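Local structure of MccF (Escherichia coli, 4IIY) at residues 301-304 against 305-308; 152-155 against 156-160; 91-94 against 95-98; 283-286 against 287-291. The protein probably acts as a serine-carboxypeptidase-like hydrolase of the S66 family, providing self-immunity to microcin C7. The protein carries 1 engineered substitution. All blocks are in the same frame, centred on the assembly; numbering follows the deposited sequence.

Interaction 1: residues 301-304 against 305-308; sequences GKHE and LFDC. With 1EI (5'-O-(L-alpha-glutamylsulfamoyl)inosine), chain K; EDO (1,2-ethanediol), chain L.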
# COMPACT_ATOMS: atom_id res chain seq x y z
N GLY B 301 7.71 -15.70 -2.86
CA GLY B 301 6.73 -16.58 -3.48
C GLY B 301 6.60 -16.24 -4.96
O GLY B 301 6.81 -15.09 -5.37
N LYS B 302 6.24 -17.22 -5.79
CA LYS B 302 6.01 -16.91 -7.20
C LYS B 302 4.95 -15.81 -7.31
O LYS B 302 3.90 -15.89 -6.66
CB LYS B 302 5.54 -18.14 -7.98
CG LYS B 302 6.58 -19.23 -8.16
CD LYS B 302 6.09 -20.26 -9.19
CE LYS B 302 7.18 -21.25 -9.58
NZ LYS B 302 7.60 -22.09 -8.43
N HIS B 303 5.19 -14.83 -8.16
CA HIS B 303 4.31 -13.69 -8.33
C HIS B 303 3.31 -13.94 -9.46
O HIS B 303 3.71 -14.05 -10.62
CB HIS B 303 5.14 -12.44 -8.68
CG HIS B 303 4.39 -11.15 -8.57
ND1 HIS B 303 4.80 -10.13 -7.74
CD2 HIS B 303 3.28 -10.69 -9.21
CE1 HIS B 303 3.96 -9.11 -7.84
NE2 HIS B 303 3.03 -9.42 -8.73
N GLU B 304 2.02 -14.03 -9.14
CA GLU B 304 0.98 -14.29 -10.13
C GLU B 304 0.89 -13.15 -11.16
O GLU B 304 0.61 -12.01 -10.79
CB GLU B 304 -0.36 -14.44 -9.42
CG GLU B 304 -1.58 -14.59 -10.33
CD GLU B 304 -2.89 -14.58 -9.56
OE1 GLU B 304 -3.02 -13.86 -8.55
OE2 GLU B 304 -3.81 -15.33 -9.97
N LEU B 305 1.13 -13.45 -12.43
CA LEU B 305 0.92 -12.50 -13.52
C LEU B 305 1.59 -11.14 -13.25
O LEU B 305 0.98 -10.09 -13.37
CB LEU B 305 -0.58 -12.34 -13.79
CG LEU B 305 -1.31 -13.63 -14.20
CD1 LEU B 305 -2.82 -13.44 -14.22
CD2 LEU B 305 -0.81 -14.09 -15.55
N PHE B 306 2.87 -11.19 -12.90
CA PHE B 306 3.67 -9.98 -12.72
C PHE B 306 3.70 -9.19 -14.03
O PHE B 306 3.88 -9.75 -15.11
CB PHE B 306 5.09 -10.39 -12.32
CG PHE B 306 6.04 -9.24 -12.13
CD1 PHE B 306 5.79 -8.27 -11.17
CD2 PHE B 306 7.20 -9.16 -12.88
CE1 PHE B 306 6.69 -7.22 -10.98
CE2 PHE B 306 8.09 -8.11 -12.68
CZ PHE B 306 7.84 -7.15 -11.73
N ASP B 307 3.55 -7.87 -13.93
CA ASP B 307 3.57 -7.00 -15.10
C ASP B 307 4.88 -6.21 -15.12
O ASP B 307 5.05 -5.25 -14.37
CB ASP B 307 2.35 -6.07 -15.07
CG ASP B 307 2.44 -4.94 -16.08
OD1 ASP B 307 3.25 -5.02 -17.02
OD2 ASP B 307 1.69 -3.95 -15.92
N CYS B 308 5.81 -6.62 -15.97
CA CYS B 308 7.15 -6.03 -15.99
C CYS B 308 7.23 -4.77 -16.86
O CYS B 308 8.32 -4.23 -17.07
CB CYS B 308 8.19 -7.06 -16.44
SG CYS B 308 7.98 -7.62 -18.15
O6 1EI K . -12.64 -13.20 -11.64
C6 1EI K . -11.57 -13.80 -11.42
N1 1EI K . -10.92 -14.47 -12.39
C2 1EI K . -9.77 -15.12 -12.16
N3 1EI K . -9.17 -15.16 -10.95
C5 1EI K . -10.98 -13.79 -10.06
C4 1EI K . -9.73 -14.53 -9.90
N7 1EI K . -11.29 -13.28 -8.86
C8 1EI K . -10.32 -13.65 -7.99
N9 1EI K . -9.40 -14.39 -8.62
C1' 1EI K . -8.18 -14.97 -8.02
O4' 1EI K . -8.37 -15.30 -6.65
C2' 1EI K . -7.09 -13.92 -8.04
O2' 1EI K . -6.33 -14.04 -9.25
C3' 1EI K . -6.27 -14.26 -6.82
O3' 1EI K . -5.08 -14.95 -7.21
C4' 1EI K . -7.12 -15.20 -5.99
C5' 1EI K . -7.29 -14.70 -4.56
O5' 1EI K . -7.98 -13.45 -4.54
SBF 1EI K . -7.93 -12.60 -3.26
OAE 1EI K . -9.16 -11.85 -3.15
OAF 1EI K . -7.76 -13.53 -2.17
NAQ 1EI K . -6.69 -11.69 -3.40
C 1EI K . -6.17 -10.88 -2.45
O 1EI K . -6.57 -10.71 -1.31
CA 1EI K . -4.94 -10.11 -2.85
N 1EI K . -4.62 -10.32 -4.25
CB 1EI K . -5.13 -8.63 -2.53
CG 1EI K . -3.83 -8.00 -2.04
CD 1EI K . -2.92 -7.67 -3.20
OE1 1EI K . -3.12 -8.22 -4.30
OE2 1EI K . -2.01 -6.85 -3.01
C1 EDO L . 7.09 -11.83 -4.65
O1 EDO L . 5.92 -12.45 -5.22
C2 EDO L . 7.86 -11.02 -5.69
O2 EDO L . 7.09 -9.88 -6.09
O HOH W 1 4.59 -13.65 -13.08
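H303 O accepts a 2.6 Å hydrogen bond from a water that itself accepts from F306 N at 3.0 Å, so a single water bridges the two backbones where the chain leaves strand 297-301. This loop brings E304 into the ligand pocket, and L305 within it has a left-handed backbone (phi 51°). Inside the bend H303 and F306 make an edge-to-face (T-shaped) pair, with ring centroids 5.0 Å apart and planes inclined at 64°. F306 presents its CD1 corner above the middle of the imidazole, while its CB lies 3.6 Å from H303 CD2. Both ring nitrogens of H303 are bonded: ND1 meets O2 of an ethanediol, probably from the crystallisation liquor, at the ring edge at 2.8 Å, and NE2 accepts from K274 N. Cutting H303 back to alanine would remove the imidazole, which would probably leave K274 N without its acceptor and the edge of F306 without a face to lie against. The next residue turns to the bound glutamylsulfamoyl inosine. A chi1 of 175° swings the E304 chain out opposite its own amide nitrogen, and the extended chain reaches the ribose; S272 OG also bonds its OE1. The two carboxylate oxygens share the ribose diol, O3' donating to E304 OE1 at 2.7 Å and O2' to E304 OE2 at 2.9 Å.

Interaction 2: residues 152-155 against 156-160; sequences AGIY and AKTGL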
# COMPACT_ATOMS: atom_id res chain seq x y z
N ALA B 152 -0.95 -12.45 10.52
CA ALA B 152 0.14 -11.73 11.17
C ALA B 152 -0.34 -11.06 12.46
O ALA B 152 0.35 -11.08 13.48
CB ALA B 152 0.75 -10.72 10.22
N GLY B 153 -1.52 -10.43 12.41
CA GLY B 153 -2.04 -9.75 13.58
C GLY B 153 -2.33 -10.68 14.74
O GLY B 153 -2.04 -10.35 15.90
N ILE B 154 -2.88 -11.85 14.45
CA ILE B 154 -3.15 -12.84 15.49
C ILE B 154 -1.83 -13.34 16.09
O ILE B 154 -1.71 -13.47 17.31
CB ILE B 154 -4.01 -13.99 14.95
CG1 ILE B 154 -5.44 -13.50 14.71
CG2 ILE B 154 -3.99 -15.18 15.90
CD1 ILE B 154 -6.33 -14.46 13.94
N TYR B 155 -0.84 -13.60 15.25
CA TYR B 155 0.47 -13.99 15.76
C TYR B 155 1.06 -12.91 16.68
O TYR B 155 1.56 -13.20 17.77
CB TYR B 155 1.42 -14.30 14.60
CG TYR B 155 2.84 -14.60 15.04
CD1 TYR B 155 3.16 -15.79 15.66
CD2 TYR B 155 3.85 -13.66 14.87
CE1 TYR B 155 4.46 -16.05 16.08
CE2 TYR B 155 5.15 -13.91 15.27
CZ TYR B 155 5.45 -15.11 15.88
OH TYR B 155 6.75 -15.34 16.28
N ALA B 156 1.00 -11.66 16.23
CA ALA B 156 1.55 -10.55 17.01
C ALA B 156 0.89 -10.45 18.39
O ALA B 156 1.58 -10.19 19.38
CB ALA B 156 1.40 -9.23 16.24
N LYS B 157 -0.42 -10.65 18.45
CA LYS B 157 -1.16 -10.50 19.70
C LYS B 157 -1.11 -11.71 20.62
O LYS B 157 -1.23 -11.56 21.84
CB LYS B 157 -2.62 -10.17 19.41
CG LYS B 157 -2.85 -8.74 18.97
CD LYS B 157 -2.62 -7.77 20.13
CE LYS B 157 -2.88 -6.33 19.74
NZ LYS B 157 -2.63 -5.41 20.89
N THR B 158 -0.94 -12.91 20.06
CA THR B 158 -1.15 -14.14 20.83
C THR B 158 0.01 -15.12 20.79
O THR B 158 0.07 -16.04 21.62
CB THR B 158 -2.41 -14.92 20.37
OG1 THR B 158 -2.17 -15.50 19.08
CG2 THR B 158 -3.63 -14.02 20.31
N GLY B 159 0.90 -14.97 19.82
CA GLY B 159 1.96 -15.94 19.62
C GLY B 159 1.52 -17.23 18.96
O GLY B 159 2.33 -18.14 18.80
N LEU B 160 0.25 -17.32 18.57
CA LEU B 160 -0.26 -18.51 17.87
C LEU B 160 0.39 -18.69 16.51
O LEU B 160 0.48 -17.74 15.72
CB LEU B 160 -1.77 -18.40 17.70
CG LEU B 160 -2.48 -19.53 16.95
CD1 LEU B 160 -2.32 -20.87 17.67
CD2 LEU B 160 -3.95 -19.19 16.77
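An ST turn at T158 marks the C-terminal end of helix 148-158: T158 OG1 accepts from L160 N at 3.1 Å, and the same hydroxyl donates back to I154 O at 2.7 Å, so it links the last helical turn to the exit. I154 O is doubly held: T158 N also donates to it at 2.9 Å, whereas OG1 comes from above the carbonyl plane, 45° out of it. That placement follows from chi1 of 71°, which sets OG1 between the backbone N and the carbonyl carbon. The helix is the middle element of a beta-alpha-beta unit between strands 140-143 and 162-164, and the predicted nucleophile position, A145 in this engineered protein, lies just before it. G159, with phi 76°, breaks the helix after its N donates to Y155 O at 2.8 Å. Beyond it the chain turns so that L160 O sits in the plane of the Y155 ring, at its edge, 3.3 Å from CD1; the phenol OH bonds R240. On another side I154 CG2 and L160 CD2 pack alongside each other at 4.1 Å, and I134 of helix 131-136 also meets L160.

Interaction 3: residues 91-94 against 95-98; sequences SGTI and KERA
T93 and E96 bond each other in both directions, forming the capping box that starts helix 94-105. T93, at the N-cap, accepts from E96 N through OG1 at 3.0 Å, and E96 OE1 takes the T93 N-H at 2.9 Å on its anti lone pair. The second bond is nearly straight, at 164°, and the two side chains cross, with T93 OG1 only 3.2 Å from E96 CG. Beside the box R97 folds back over the preceding loop. A bend at chi3 (-77°) brings NE to G92 O at 2.9 Å, a donor well above that carbonyl's plane, with a weak second bond from NE to T93 O. Next to the arginine stem S91 OG, bonded to S50 O, lies 3.2 Å from R97 CD. R97 NH2 lies 3.4 Å from I94 CG1, so the guanidinium spans both the loop and the first helical residue. Further out, R97 NH1 bonds the carbonyls of S51 and N121, and NH2 makes a salt bridge to E280 of the second subunit. A leucine in its place would probably strip G92 O of this donor and leave E280 across the subunit interface without its partner charge. The second subunit also meets the helix start, its D324 pairing with K95 and its E321 accepting through OE2 from I94 N.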
# COMPACT_ATOMS: atom_id res chain seq x y z
N SER B 91 -18.17 -8.44 2.56
CA SER B 91 -19.20 -9.35 3.03
C SER B 91 -20.12 -8.74 4.08
O SER B 91 -21.21 -9.26 4.32
CB SER B 91 -18.54 -10.57 3.64
OG SER B 91 -17.61 -10.12 4.62
N GLY B 92 -19.69 -7.65 4.72
CA GLY B 92 -20.47 -7.02 5.77
C GLY B 92 -19.67 -5.90 6.40
O GLY B 92 -18.55 -5.60 5.96
N THR B 93 -20.24 -5.27 7.42
CA THR B 93 -19.53 -4.18 8.10
C THR B 93 -18.28 -4.72 8.79
O THR B 93 -18.12 -5.92 8.97
CB THR B 93 -20.41 -3.50 9.16
OG1 THR B 93 -20.68 -4.45 10.20
CG2 THR B 93 -21.73 -3.00 8.56
N ILE B 94 -17.39 -3.82 9.19
CA ILE B 94 -16.22 -4.20 9.96
C ILE B 94 -16.60 -5.08 11.16
O ILE B 94 -16.04 -6.16 11.36
CB ILE B 94 -15.44 -2.95 10.41
CG1 ILE B 94 -14.91 -2.21 9.18
CG2 ILE B 94 -14.30 -3.33 11.36
CD1 ILE B 94 -14.31 -0.85 9.50
N LYS B 95 -17.56 -4.61 11.94
CA LYS B 95 -17.98 -5.37 13.12
C LYS B 95 -18.65 -6.70 12.81
O LYS B 95 -18.41 -7.69 13.51
CB LYS B 95 -18.85 -4.50 14.03
CG LYS B 95 -18.04 -3.43 14.71
CD LYS B 95 -18.90 -2.50 15.53
CE LYS B 95 -18.04 -1.48 16.24
NZ LYS B 95 -18.86 -0.47 16.96
N GLU B 96 -19.45 -6.74 11.75
CA GLU B 96 -20.07 -8.00 11.33
C GLU B 96 -18.99 -9.03 10.98
O GLU B 96 -19.10 -10.21 11.34
CB GLU B 96 -20.99 -7.79 10.12
CG GLU B 96 -22.34 -7.16 10.45
CD GLU B 96 -23.20 -6.95 9.22
OE1 GLU B 96 -22.70 -6.52 8.16
OE2 GLU B 96 -24.42 -7.23 9.29
N ARG B 97 -17.96 -8.60 10.27
CA ARG B 97 -16.90 -9.51 9.86
C ARG B 97 -16.09 -10.00 11.06
O ARG B 97 -15.72 -11.18 11.13
CB ARG B 97 -16.02 -8.86 8.79
CG ARG B 97 -16.73 -8.77 7.43
CD ARG B 97 -15.88 -8.05 6.40
NE ARG B 97 -15.90 -6.61 6.60
CZ ARG B 97 -14.85 -5.81 6.47
NH1 ARG B 97 -13.65 -6.30 6.17
NH2 ARG B 97 -15.00 -4.50 6.65
N ALA B 98 -15.82 -9.12 12.01
CA ALA B 98 -15.12 -9.55 13.22
C ALA B 98 -15.95 -10.57 13.99
O ALA B 98 -15.43 -11.57 14.47
CB ALA B 98 -14.77 -8.36 14.10

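Interaction 4: residues 283-286 against 287-291; sequences FSML and KLNRV
Backbone bonds from L288 and V291 back to S284 and L286 carry helix 276-288 to its end, where a Schellman motif closes it. L288 N donates to S284 O at 2.9 Å in the last regular turns. After N289 leaves helical geometry, V291 N reaches back to L286 O at 3.2 Å and R290 N to K287 O at 3.0 Å; R290, with phi 67°, is the C-prime residue that permits this reversal. Side-chain polar contact centres on N289. Its ND2 donates to M285 O at 3.0 Å and nearly straight, at 171°, with the acceptor lying in the amide plane, while N289 N bonds the same oxygen from the opposite face of the carbonyl. That carbonyl is thus held by both the main chain and the side chain of one residue. N289 OD1 is taken by W253 NE1, and ND2 also donates to W253 O of the second subunit. The remaining contacts are side-chain packing. M285 sends CG out opposite its backbone N (chi1 -174°) and then bends, which carries SD across to 3.5 Å from N289 ND2; L286 CD2 meets V291 CG2 at 4.1 Å. Around them, R290 bridges to E256 of the second subunit; L286 packs on helix 246-249 and strand 266-270, and F283 rests on those same two elements and on helix 315-323.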
# COMPACT_ATOMS: atom_id res chain seq x y z
N PHE B 283 9.48 -3.14 -2.18
CA PHE B 283 10.83 -3.56 -1.78
C PHE B 283 11.56 -2.38 -1.13
O PHE B 283 12.26 -2.56 -0.12
CB PHE B 283 11.63 -4.07 -2.99
CG PHE B 283 11.21 -5.43 -3.52
CD1 PHE B 283 10.42 -6.29 -2.78
CD2 PHE B 283 11.65 -5.83 -4.77
CE1 PHE B 283 10.07 -7.55 -3.31
CE2 PHE B 283 11.32 -7.06 -5.30
CZ PHE B 283 10.54 -7.93 -4.56
N SER B 284 11.43 -1.18 -1.69
CA SER B 284 12.05 -0.01 -1.06
C SER B 284 11.46 0.29 0.32
O SER B 284 12.20 0.70 1.21
CB SER B 284 12.03 1.21 -1.98
OG SER B 284 13.08 1.09 -2.93
N MET B 285 10.16 0.07 0.51
CA MET B 285 9.57 0.21 1.84
C MET B 285 10.31 -0.66 2.86
O MET B 285 10.68 -0.20 3.94
CB MET B 285 8.08 -0.15 1.80
CG MET B 285 7.31 0.08 3.11
SD MET B 285 7.49 -1.22 4.36
CE MET B 285 6.65 -2.56 3.53
N LEU B 286 10.53 -1.92 2.50
CA LEU B 286 11.27 -2.83 3.38
C LEU B 286 12.68 -2.31 3.67
O LEU B 286 13.15 -2.33 4.80
CB LEU B 286 11.34 -4.23 2.78
CG LEU B 286 10.00 -4.96 2.62
CD1 LEU B 286 10.20 -6.22 1.78
CD2 LEU B 286 9.40 -5.27 3.98
N LYS B 287 13.35 -1.84 2.62
CA LYS B 287 14.69 -1.31 2.79
C LYS B 287 14.70 -0.14 3.77
O LYS B 287 15.54 -0.09 4.68
CB LYS B 287 15.27 -0.87 1.44
CG LYS B 287 16.71 -0.35 1.52
CD LYS B 287 17.11 0.36 0.23
CE LYS B 287 18.52 0.95 0.31
NZ LYS B 287 19.57 -0.11 0.30
N LEU B 288 13.77 0.80 3.59
CA LEU B 288 13.73 1.99 4.45
C LEU B 288 13.51 1.59 5.90
O LEU B 288 13.96 2.27 6.83
CB LEU B 288 12.64 2.96 4.02
CG LEU B 288 12.72 3.51 2.60
CD1 LEU B 288 11.60 4.51 2.35
CD2 LEU B 288 14.08 4.14 2.30
N ASN B 289 12.80 0.49 6.09
CA ASN B 289 12.48 -0.01 7.42
C ASN B 289 13.57 -0.88 8.05
O ASN B 289 13.37 -1.46 9.12
CB ASN B 289 11.15 -0.74 7.39
CG ASN B 289 9.98 0.20 7.56
OD1 ASN B 289 9.55 0.45 8.69
ND2 ASN B 289 9.50 0.77 6.47
N ARG B 290 14.73 -0.93 7.40
CA ARG B 290 15.90 -1.66 7.89
C ARG B 290 15.71 -3.17 7.93
O ARG B 290 16.48 -3.89 8.57
CB ARG B 290 16.36 -1.14 9.27
CG ARG B 290 16.65 0.35 9.30
CD ARG B 290 17.14 0.78 10.68
NE ARG B 290 17.45 2.20 10.74
CZ ARG B 290 18.64 2.72 10.47
NH1 ARG B 290 19.64 1.94 10.11
NH2 ARG B 290 18.83 4.03 10.56
N VAL B 291 14.69 -3.66 7.23
CA VAL B 291 14.44 -5.08 7.20
C VAL B 291 15.64 -5.85 6.63
O VAL B 291 15.99 -6.93 7.11
CB VAL B 291 13.16 -5.40 6.41
CG1 VAL B 291 12.99 -6.90 6.24
CG2 VAL B 291 11.94 -4.78 7.11

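Overall arrangement
Three of the four contacts are helix ends, and interaction 1 is a loop. Interaction 3 opens a helix with side chains bonding the first turn, whereas interactions 2 and 4 close helices: one by a threonine hydroxyl, the other by a Schellman reversal and an asparagine. Interactions 3 and 4 are largely buried and both meet the second subunit, yet their centres lie about 32 Å apart. Interactions 1 and 2 are partly buried and sit on opposite sides of the chain's centre. Interactions 1 and 4 come nearest, about 7 Å between closest atoms, and helix 276-288 serves both, since F306 touches its start. Interaction 1 alone binds the ligand.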